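PDB 4MGQ: glycosyl hydrolase family 10 from Prevotella bryantii, which probably hydrolyses internal beta-1,4-xylosidic linkages of xylan as a whole enzyme, this piece being its calcium-binding carbohydrate-binding module. Local coordinates for residues H17-T28 / L106-D116; Y36-Q44 / L120-A130. One frame throughout, in Å; residues are numbered along the deposited sequence.

Interaction 1. Residues H17-T28 / L106-D116. With CA (calcium ion), chain B.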
loop_
_atom_site.group_PDB
_atom_site.type_symbol
_atom_site.label_atom_id
_atom_site.label_comp_id
_atom_site.label_asym_id
_atom_site.label_seq_id
_atom_site.Cartn_x
_atom_site.Cartn_y
_atom_site.Cartn_z
ATOM N N HIS A 17 5.157 -9.922 9.252
ATOM C CA HIS A 17 5.812 -8.620 9.086
ATOM C C HIS A 17 4.997 -7.735 8.166
ATOM O O HIS A 17 4.333 -8.214 7.240
ATOM C CB HIS A 17 7.240 -8.799 8.575
ATOM C CG HIS A 17 8.084 -9.620 9.499
ATOM N ND1 HIS A 17 8.162 -10.994 9.404
ATOM C CD2 HIS A 17 8.823 -9.273 10.578
ATOM C CE1 HIS A 17 8.942 -11.454 10.367
ATOM N NE2 HIS A 17 9.351 -10.432 11.097
ATOM N N VAL A 18 5.021 -6.435 8.451
ATOM C CA VAL A 18 4.167 -5.489 7.750
ATOM C C VAL A 18 4.960 -4.226 7.422
ATOM O O VAL A 18 6.003 -3.968 8.018
ATOM C CB VAL A 18 2.918 -5.118 8.591
ATOM C CG1 VAL A 18 2.187 -6.386 9.082
ATOM C CG2 VAL A 18 3.316 -4.267 9.787
ATOM N N LEU A 19 4.468 -3.465 6.456
ATOM C CA LEU A 19 5.000 -2.138 6.176
ATOM C C LEU A 19 4.543 -1.206 7.299
ATOM O O LEU A 19 3.378 -1.228 7.697
ATOM C CB LEU A 19 4.523 -1.634 4.807
ATOM C CG LEU A 19 4.959 -0.223 4.366
ATOM C CD1 LEU A 19 4.924 -0.127 2.854
ATOM C CD2 LEU A 19 4.082 0.878 4.955
ATOM N N TYR A 20 5.462 -0.383 7.791
ATOM C CA TYR A 20 5.161 0.534 8.886
ATOM C C TYR A 20 5.718 1.914 8.610
ATOM O O TYR A 20 6.896 2.060 8.312
ATOM C CB TYR A 20 5.741 0.004 10.188
ATOM C CG TYR A 20 5.739 0.999 11.325
ATOM C CD1 TYR A 20 4.548 1.501 11.829
ATOM C CD2 TYR A 20 6.929 1.411 11.911
ATOM C CE1 TYR A 20 4.536 2.393 12.883
ATOM C CE2 TYR A 20 6.928 2.320 12.971
ATOM C CZ TYR A 20 5.722 2.801 13.446
ATOM O OH TYR A 20 5.686 3.692 14.495
ATOM N N ILE A 21 4.865 2.926 8.723
ATOM C CA ILE A 21 5.326 4.306 8.643
ATOM C C ILE A 21 4.909 5.061 9.889
ATOM O O ILE A 21 3.713 5.222 10.152
ATOM C CB ILE A 21 4.772 5.034 7.417
ATOM C CG1 ILE A 21 5.327 4.410 6.137
ATOM C CG2 ILE A 21 5.117 6.530 7.485
ATOM C CD1 ILE A 21 4.706 4.975 4.890
ATOM N N HIS A 22 5.889 5.511 10.659
ATOM C CA HIS A 22 5.595 6.486 11.694
ATOM C C HIS A 22 5.483 7.843 11.016
ATOM O O HIS A 22 6.476 8.405 10.561
ATOM C CB HIS A 22 6.652 6.533 12.783
ATOM C CG HIS A 22 6.370 7.587 13.806
ATOM N ND1 HIS A 22 5.225 7.581 14.571
ATOM C CD2 HIS A 22 7.040 8.715 14.139
ATOM C CE1 HIS A 22 5.222 8.638 15.365
ATOM N NE2 HIS A 22 6.312 9.343 15.121
ATOM N N MET A 23 4.265 8.358 10.934
ATOM C CA MET A 23 4.036 9.602 10.213
ATOM C C MET A 23 4.347 10.826 11.072
ATOM O O MET A 23 4.897 11.811 10.585
ATOM C CB MET A 23 2.594 9.655 9.713
ATOM C CG MET A 23 2.303 8.586 8.660
ATOM S SD MET A 23 0.625 8.582 8.028
ATOM C CE MET A 23 -0.285 8.053 9.481
ATOM N N GLY A 24 3.991 10.762 12.349
ATOM C CA GLY A 24 4.136 11.923 13.218
ATOM C C GLY A 24 2.949 12.865 13.063
ATOM O O GLY A 24 1.866 12.437 12.701
ATOM N N GLU A 25 3.150 14.150 13.340
ATOM C CA GLU A 25 2.055 15.121 13.289
ATOM C C GLU A 25 1.575 15.411 11.860
ATOM O O GLU A 25 2.366 15.347 10.912
ATOM C CB GLU A 25 2.498 16.422 13.970
ATOM C CG GLU A 25 2.888 16.212 15.421
ATOM C CD GLU A 25 3.383 17.484 16.089
ATOM O OE1 GLU A 25 3.817 18.398 15.360
ATOM O OE2 GLU A 25 3.342 17.553 17.339
ATOM N N PRO A 26 0.278 15.733 11.702
ATOM C CA PRO A 26 -0.248 16.069 10.375
ATOM C C PRO A 26 0.475 17.240 9.743
ATOM O O PRO A 26 0.889 18.178 10.437
ATOM C CB PRO A 26 -1.713 16.427 10.649
ATOM C CG PRO A 26 -2.048 15.687 11.884
ATOM C CD PRO A 26 -0.793 15.666 12.713
ATOM N N LYS A 27 0.631 17.171 8.427
ATOM C CA LYS A 27 1.161 18.287 7.657
ATOM C C LYS A 27 0.008 19.066 7.064
ATOM O O LYS A 27 -1.154 18.704 7.235
ATOM C CB LYS A 27 2.089 17.799 6.546
ATOM C CG LYS A 27 3.115 16.778 6.969
ATOM C CD LYS A 27 4.187 17.385 7.835
ATOM C CE LYS A 27 5.427 16.501 7.863
ATOM N NZ LYS A 27 6.482 17.075 8.741
ATOM N N THR A 28 0.326 20.128 6.338
ATOM C CA THR A 28 -0.702 20.999 5.775
ATOM C C THR A 28 -1.445 20.399 4.578
ATOM O O THR A 28 -2.669 20.462 4.507
ATOM C CB THR A 28 -0.088 22.348 5.356
ATOM O OG1 THR A 28 0.611 22.913 6.472
ATOM C CG2 THR A 28 -1.168 23.304 4.886
ATOM N N LEU A 106 -0.394 10.829 2.230
ATOM C CA LEU A 106 -0.457 10.663 3.672
ATOM C C LEU A 106 -0.305 11.979 4.424
ATOM O O LEU A 106 -0.222 11.975 5.647
ATOM C CB LEU A 106 0.632 9.699 4.145
ATOM C CG LEU A 106 0.715 8.328 3.465
ATOM C CD1 LEU A 106 1.904 7.542 4.007
ATOM C CD2 LEU A 106 -0.569 7.553 3.673
ATOM N N GLY A 107 -0.265 13.090 3.697
ATOM C CA GLY A 107 0.142 14.351 4.288
ATOM C C GLY A 107 -0.738 14.880 5.401
ATOM O O GLY A 107 -0.232 15.476 6.353
ATOM N N THR A 108 -2.047 14.691 5.281
ATOM C CA THR A 108 -2.962 15.225 6.288
ATOM C C THR A 108 -3.160 14.259 7.467
ATOM O O THR A 108 -3.869 14.579 8.427
ATOM C CB THR A 108 -4.332 15.572 5.667
ATOM O OG1 THR A 108 -4.995 14.376 5.252
ATOM C CG2 THR A 108 -4.162 16.501 4.462
ATOM N N LEU A 109 -2.529 13.085 7.402
ATOM C CA LEU A 109 -2.674 12.094 8.464
ATOM C C LEU A 109 -1.691 12.346 9.600
ATOM O O LEU A 109 -0.655 12.977 9.409
ATOM C CB LEU A 109 -2.468 10.677 7.914
ATOM C CG LEU A 109 -3.295 10.324 6.680
ATOM C CD1 LEU A 109 -2.996 8.868 6.289
ATOM C CD2 LEU A 109 -4.794 10.539 6.908
ATOM N N GLY A 110 -2.027 11.838 10.778
ATOM C CA GLY A 110 -1.127 11.873 11.913
ATOM C C GLY A 110 -0.997 10.496 12.539
ATOM O O GLY A 110 -1.886 9.656 12.400
ATOM N N GLY A 111 0.107 10.274 13.243
ATOM C CA GLY A 111 0.302 9.035 13.965
ATOM C C GLY A 111 1.009 7.972 13.138
ATOM O O GLY A 111 2.043 8.224 12.526
ATOM N N ASP A 112 0.439 6.777 13.144
ATOM C CA ASP A 112 1.088 5.590 12.594
ATOM C C ASP A 112 0.208 4.901 11.569
ATOM O O ASP A 112 -1.014 4.907 11.687
ATOM C CB ASP A 112 1.414 4.595 13.717
ATOM C CG ASP A 112 2.552 5.057 14.608
ATOM O OD1 ASP A 112 3.521 5.632 14.100
ATOM O OD2 ASP A 112 2.466 4.840 15.830
ATOM N N ILE A 113 0.824 4.279 10.570
ATOM C CA ILE A 113 0.073 3.442 9.642
ATOM C C ILE A 113 0.860 2.155 9.404
ATOM O O ILE A 113 2.089 2.178 9.319
ATOM C CB ILE A 113 -0.215 4.175 8.294
ATOM C CG1 ILE A 113 -1.013 3.275 7.347
ATOM C CG2 ILE A 113 1.075 4.680 7.660
ATOM C CD1 ILE A 113 -1.616 4.008 6.150
ATOM N N TRP A 114 0.138 1.041 9.372
ATOM C CA TRP A 114 0.680 -0.268 9.016
ATOM C C TRP A 114 -0.107 -0.829 7.834
ATOM O O TRP A 114 -1.326 -0.677 7.766
ATOM C CB TRP A 114 0.590 -1.261 10.185
ATOM C CG TRP A 114 1.288 -0.888 11.466
ATOM C CD1 TRP A 114 2.509 -1.324 11.890
ATOM C CD2 TRP A 114 0.779 -0.042 12.513
ATOM N NE1 TRP A 114 2.796 -0.802 13.134
ATOM C CE2 TRP A 114 1.753 -0.008 13.532
ATOM C CE3 TRP A 114 -0.405 0.689 12.682
ATOM C CZ2 TRP A 114 1.588 0.735 14.702
ATOM C CZ3 TRP A 114 -0.571 1.423 13.850
ATOM C CH2 TRP A 114 0.422 1.439 14.843
ATOM N N MET A 115 0.582 -1.476 6.897
ATOM C CA MET A 115 -0.089 -2.099 5.758
ATOM C C MET A 115 0.546 -3.447 5.463
ATOM O O MET A 115 1.732 -3.646 5.718
ATOM C CB MET A 115 -0.028 -1.206 4.507
ATOM C CG MET A 115 -0.979 -0.022 4.573
ATOM S SD MET A 115 -1.026 0.929 3.040
ATOM C CE MET A 115 0.545 1.754 3.164
ATOM N N ASP A 116 -0.245 -4.364 4.916
ATOM C CA ASP A 116 0.267 -5.693 4.579
ATOM C C ASP A 116 -0.594 -6.321 3.494
ATOM O O ASP A 116 -1.713 -5.862 3.218
ATOM C CB ASP A 116 0.300 -6.591 5.831
ATOM C CG ASP A 116 1.228 -7.798 5.684
ATOM O OD1 ASP A 116 2.082 -7.820 4.761
ATOM O OD2 ASP A 116 1.116 -8.715 6.526
HETATM CA CA CA B . 3.315 -9.715 5.758
HETATM O O HOH W 1 4.476 2.313 17.079
HETATM O O HOH W 2 2.198 -11.118 4.138
HETATM O O HOH W 3 2.242 -11.385 7.174
#

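Interaction 2. Residues Y36-Q44 / L120-A130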
loop_
_atom_site.group_PDB
_atom_site.type_symbol
_atom_site.label_atom_id
_atom_site.label_comp_id
_atom_site.label_asym_id
_atom_site.label_seq_id
_atom_site.Cartn_x
_atom_site.Cartn_y
_atom_site.Cartn_z
ATOM N N TYR A 36 5.055 5.760 -2.388
ATOM C CA TYR A 36 4.895 5.340 -3.775
ATOM C C TYR A 36 5.135 3.862 -3.982
ATOM O O TYR A 36 6.037 3.296 -3.384
ATOM C CB TYR A 36 5.882 6.073 -4.664
ATOM C CG TYR A 36 5.763 7.568 -4.658
ATOM C CD1 TYR A 36 4.529 8.194 -4.568
ATOM C CD2 TYR A 36 6.892 8.352 -4.743
ATOM C CE1 TYR A 36 4.436 9.584 -4.574
ATOM C CE2 TYR A 36 6.812 9.722 -4.743
ATOM C CZ TYR A 36 5.588 10.333 -4.670
ATOM O OH TYR A 36 5.538 11.709 -4.672
ATOM N N VAL A 37 4.361 3.265 -4.875
ATOM C CA VAL A 37 4.687 1.930 -5.383
ATOM C C VAL A 37 4.313 1.892 -6.864
ATOM O O VAL A 37 3.334 2.519 -7.281
ATOM C CB VAL A 37 3.962 0.828 -4.579
ATOM C CG1 VAL A 37 2.465 0.868 -4.821
ATOM C CG2 VAL A 37 4.543 -0.555 -4.915
ATOM N N ASN A 38 5.123 1.207 -7.670
ATOM C CA ASN A 38 4.864 1.123 -9.103
ATOM C C ASN A 38 4.392 -0.272 -9.502
ATOM O O ASN A 38 5.109 -1.240 -9.256
ATOM C CB ASN A 38 6.124 1.470 -9.905
ATOM C CG ASN A 38 6.405 2.967 -9.966
ATOM O OD1 ASN A 38 6.005 3.728 -9.093
ATOM N ND2 ASN A 38 7.089 3.392 -11.026
ATOM N N PRO A 39 3.201 -0.374 -10.119
ATOM C CA PRO A 39 2.734 -1.658 -10.657
ATOM C C PRO A 39 3.759 -2.227 -11.620
ATOM O O PRO A 39 4.396 -1.463 -12.348
ATOM C CB PRO A 39 1.433 -1.293 -11.369
ATOM C CG PRO A 39 0.949 -0.074 -10.634
ATOM C CD PRO A 39 2.193 0.686 -10.292
ATOM N N THR A 40 3.931 -3.544 -11.605
ATOM C CA THR A 40 4.973 -4.179 -12.424
ATOM C C THR A 40 4.629 -4.201 -13.917
ATOM O O THR A 40 5.503 -4.434 -14.756
ATOM C CB THR A 40 5.249 -5.610 -11.931
ATOM O OG1 THR A 40 4.023 -6.344 -11.875
ATOM C CG2 THR A 40 5.871 -5.570 -10.545
ATOM N N THR A 41 3.355 -3.986 -14.233
ATOM C CA THR A 41 2.892 -3.680 -15.580
ATOM C C THR A 41 2.133 -2.362 -15.517
ATOM O O THR A 41 1.330 -2.164 -14.616
ATOM C CB THR A 41 1.981 -4.784 -16.142
ATOM O OG1 THR A 41 2.741 -5.984 -16.296
ATOM C CG2 THR A 41 1.393 -4.386 -17.499
ATOM N N GLU A 42 2.402 -1.460 -16.457
ATOM C CA GLU A 42 1.684 -0.192 -16.533
ATOM C C GLU A 42 0.174 -0.410 -16.650
ATOM O O GLU A 42 -0.278 -1.297 -17.379
ATOM C CB GLU A 42 2.203 0.620 -17.721
ATOM C CG GLU A 42 1.531 1.956 -17.923
ATOM C CD GLU A 42 2.228 2.761 -19.006
ATOM O OE1 GLU A 42 1.983 2.483 -20.199
ATOM O OE2 GLU A 42 3.032 3.649 -18.654
ATOM N N LEU A 43 -0.612 0.375 -15.913
ATOM C CA LEU A 43 -2.062 0.250 -15.991
ATOM C C LEU A 43 -2.556 0.791 -17.333
ATOM O O LEU A 43 -2.036 1.789 -17.837
ATOM C CB LEU A 43 -2.739 0.985 -14.830
ATOM C CG LEU A 43 -2.134 0.733 -13.444
ATOM C CD1 LEU A 43 -3.019 1.332 -12.355
ATOM C CD2 LEU A 43 -1.887 -0.759 -13.179
ATOM N N GLN A 44 -3.539 0.105 -17.914
ATOM C CA GLN A 44 -4.044 0.440 -19.242
ATOM C C GLN A 44 -5.406 1.108 -19.200
ATOM O O GLN A 44 -6.313 0.673 -18.487
ATOM C CB GLN A 44 -4.130 -0.819 -20.111
ATOM C CG GLN A 44 -2.819 -1.576 -20.217
ATOM C CD GLN A 44 -3.001 -2.944 -20.852
ATOM O OE1 GLN A 44 -2.696 -3.976 -20.242
ATOM N NE2 GLN A 44 -3.507 -2.961 -22.083
ATOM N N LEU A 120 -2.425 -5.685 -6.366
ATOM C CA LEU A 120 -3.139 -4.868 -7.335
ATOM C C LEU A 120 -3.438 -5.754 -8.523
ATOM O O LEU A 120 -2.527 -6.107 -9.273
ATOM C CB LEU A 120 -2.326 -3.652 -7.766
ATOM C CG LEU A 120 -3.038 -2.705 -8.736
ATOM C CD1 LEU A 120 -4.219 -1.969 -8.070
ATOM C CD2 LEU A 120 -2.054 -1.721 -9.365
ATOM N N LEU A 121 -4.703 -6.140 -8.657
ATOM C CA LEU A 121 -5.087 -7.151 -9.644
ATOM C C LEU A 121 -5.655 -6.540 -10.910
ATOM O O LEU A 121 -6.554 -5.703 -10.861
ATOM C CB LEU A 121 -6.086 -8.114 -9.015
ATOM C CG LEU A 121 -5.453 -8.391 -7.652
ATOM C CD1 LEU A 121 -6.444 -8.692 -6.576
ATOM C CD2 LEU A 121 -4.328 -9.411 -7.729
ATOM N N ASP A 122 -5.134 -6.964 -12.057
ATOM C CA ASP A 122 -5.675 -6.487 -13.321
ATOM C C ASP A 122 -6.980 -7.260 -13.601
ATOM O O ASP A 122 -7.364 -8.104 -12.790
ATOM C CB ASP A 122 -4.604 -6.590 -14.434
ATOM C CG ASP A 122 -4.354 -8.009 -14.944
ATOM O OD1 ASP A 122 -5.041 -8.974 -14.560
ATOM O OD2 ASP A 122 -3.429 -8.132 -15.774
ATOM N N PRO A 123 -7.702 -6.942 -14.699
ATOM C CA PRO A 123 -8.986 -7.626 -14.894
ATOM C C PRO A 123 -8.900 -9.153 -14.994
ATOM O O PRO A 123 -9.889 -9.827 -14.703
ATOM C CB PRO A 123 -9.490 -7.048 -16.220
ATOM C CG PRO A 123 -8.846 -5.730 -16.333
ATOM C CD PRO A 123 -7.501 -5.868 -15.692
ATOM N N ASP A 124 -7.748 -9.683 -15.392
ATOM C CA ASP A 124 -7.599 -11.132 -15.532
ATOM C C ASP A 124 -7.211 -11.779 -14.206
ATOM O O ASP A 124 -7.284 -13.005 -14.052
ATOM C CB ASP A 124 -6.562 -11.470 -16.601
ATOM C CG ASP A 124 -6.951 -10.949 -17.973
ATOM O OD1 ASP A 124 -8.135 -11.081 -18.341
ATOM O OD2 ASP A 124 -6.075 -10.399 -18.667
ATOM N N GLY A 125 -6.800 -10.945 -13.254
ATOM C CA GLY A 125 -6.405 -11.417 -11.940
ATOM C C GLY A 125 -4.911 -11.383 -11.659
ATOM O O GLY A 125 -4.473 -11.782 -10.572
ATOM N N ASN A 126 -4.112 -10.926 -12.622
ATOM C CA ASN A 126 -2.677 -10.844 -12.408
ATOM C C ASN A 126 -2.359 -9.828 -11.323
ATOM O O ASN A 126 -2.886 -8.720 -11.353
ATOM C CB ASN A 126 -1.946 -10.448 -13.689
ATOM C CG ASN A 126 -2.148 -11.445 -14.808
ATOM O OD1 ASN A 126 -1.736 -12.601 -14.705
ATOM N ND2 ASN A 126 -2.769 -10.998 -15.887
ATOM N N ASN A 127 -1.492 -10.197 -10.385
ATOM C CA ASN A 127 -1.081 -9.281 -9.324
ATOM C C ASN A 127 0.120 -8.455 -9.776
ATOM O O ASN A 127 1.162 -9.006 -10.157
ATOM C CB ASN A 127 -0.764 -10.074 -8.048
ATOM C CG ASN A 127 -0.340 -9.196 -6.882
ATOM O OD1 ASN A 127 -0.508 -7.971 -6.900
ATOM N ND2 ASN A 127 0.211 -9.827 -5.849
ATOM N N LEU A 128 -0.037 -7.133 -9.753
ATOM C CA LEU A 128 0.982 -6.222 -10.252
ATOM C C LEU A 128 1.829 -5.580 -9.149
ATOM O O LEU A 128 2.625 -4.684 -9.422
ATOM C CB LEU A 128 0.323 -5.131 -11.096
ATOM C CG LEU A 128 -0.482 -5.673 -12.277
ATOM C CD1 LEU A 128 -1.114 -4.524 -13.066
ATOM C CD2 LEU A 128 0.405 -6.543 -13.181
ATOM N N ILE A 129 1.661 -6.024 -7.906
ATOM C CA ILE A 129 2.533 -5.543 -6.835
ATOM C C ILE A 129 3.651 -6.545 -6.578
ATOM O O ILE A 129 3.395 -7.691 -6.201
ATOM C CB ILE A 129 1.760 -5.297 -5.521
ATOM C CG1 ILE A 129 0.713 -4.193 -5.712
ATOM C CG2 ILE A 129 2.734 -4.971 -4.371
ATOM C CD1 ILE A 129 1.309 -2.822 -5.976
ATOM N N ALA A 130 4.887 -6.104 -6.781
ATOM C CA ALA A 130 6.053 -6.978 -6.671
ATOM C C ALA A 130 6.314 -7.434 -5.239
ATOM O O ALA A 130 6.648 -8.600 -5.000
ATOM C CB ALA A 130 7.287 -6.276 -7.224
HETATM O O HOH W 4 5.470 -3.342 -7.494
HETATM O O HOH W 5 3.954 -8.298 -9.948
#

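Interaction 1. Residues H17-T28 / L106-D116
With CG of Tyr20 trans to its own N (chi1 168°) and CG of Trp114 trans to its carbonyl carbon (chi1 -59°), the rings end up side by side in an offset stack, planes 25° apart. Tyr20 CD1 sits over one face of the indole, 3.2 Å from Trp114 NE1, while Val18 CG2 meets the indole edge. On the same face of the sheet, His22 ND1 donates to Asp112 OD1 at 2.6 Å, in the imidazole plane and on the syn side of the carboxylate.

On the opposite face Leu19 packs beside Met115 and Ile21 beside Ile113, with Leu35 of the other sheet touching Ile21 and Met115. Met23, bent at chi3, lays SD 3.7 Å from Leu109 CB. Gly111 O accepts from both Met23 N (2.7 Å) and Gly24 N (3.2 Å), a classic beta bulge.

At the far end the calcium ion is bound by His17 O at 2.3 Å and by both oxygens of Asp116, with two waters; Thr133 and Glu135 complete the site, and Arg54 also bonds Asp116 OD2. The strand pair is part of one sheet of the module's beta-sandwich, consistent with the CBM_4_9 family.

Interaction 2. Residues Y36-Q44 / L120-A130
The polar contacts centre on Leu128 O: Thr40 N donates to it at 2.8 Å, in the carbonyl plane and on a lone pair, and Pro39 CA gives it a CA-H...O contact. Two waters sew up the flanks: one donates to Asn38 O and accepts from Ala130 N, the other lies 2.7 Å from Thr40 OG1 and donates to Asn127 O.

Within 120-130, side chains hold the loop's own shape. Asn127 OD1 takes Leu120 N at 3.0 Å and Ile129 N at 3.1 Å from opposite faces of its amide plane; the second bond makes an Asx turn, and the pair fixes the amide's rotation. Further out, Asp122 braces the type I turn that runs to Gly125: its OD2 receives Asn126 ND2 at 2.9 Å, nearly straight at 169° and in the amide plane. Both segments leave strands of the two facing sheets, 34-37 in one and 111-121 in the other, so the contact closes one end of the beta-sandwich.

The apolar contacts run from buried Val37 and Ile129 out to the exposed threonines. Leu128, whose CG lies opposite its carbonyl carbon (chi1 -58°), forks between neighbours: CD1 comes 3.8 Å from Leu43 CD2, and CD2 meets Thr41 CB. Leu43 and Leu120 reach tip to tip through their CD2 methyls, while Pro39 CG touches Leu120 CD2 at 3.7 Å. Deeper in, Val37 crosses Ile129 at about a right angle, both of its methyls touching Ile129 CD1 from one side; nearer the solvent, Thr40 CG2 touches Ala130 CB.

Overall arrangement
Strand 111-121 runs through both contacts: its first half pairs with 17-24 in interaction 1, and its last residues lead into the loop of interaction 2. Their centres are about 23 Å apart, on opposite sides of the chain's centre. Interaction 1 joins neighbouring strands of one sheet, whereas interaction 2 joins that sheet to the other, which holds 34-37. The calcium ion belongs to interaction 1 through His17 and Asp116; its other protein ligands, Thr133 and Glu135, follow 120-130, so Asp116 and these two bracket that loop in the sequence. Between nearest atoms, the Ile129 side chain is about 11 Å from the ion, and that of Asn127 about 7 Å from the Thr133 side chain.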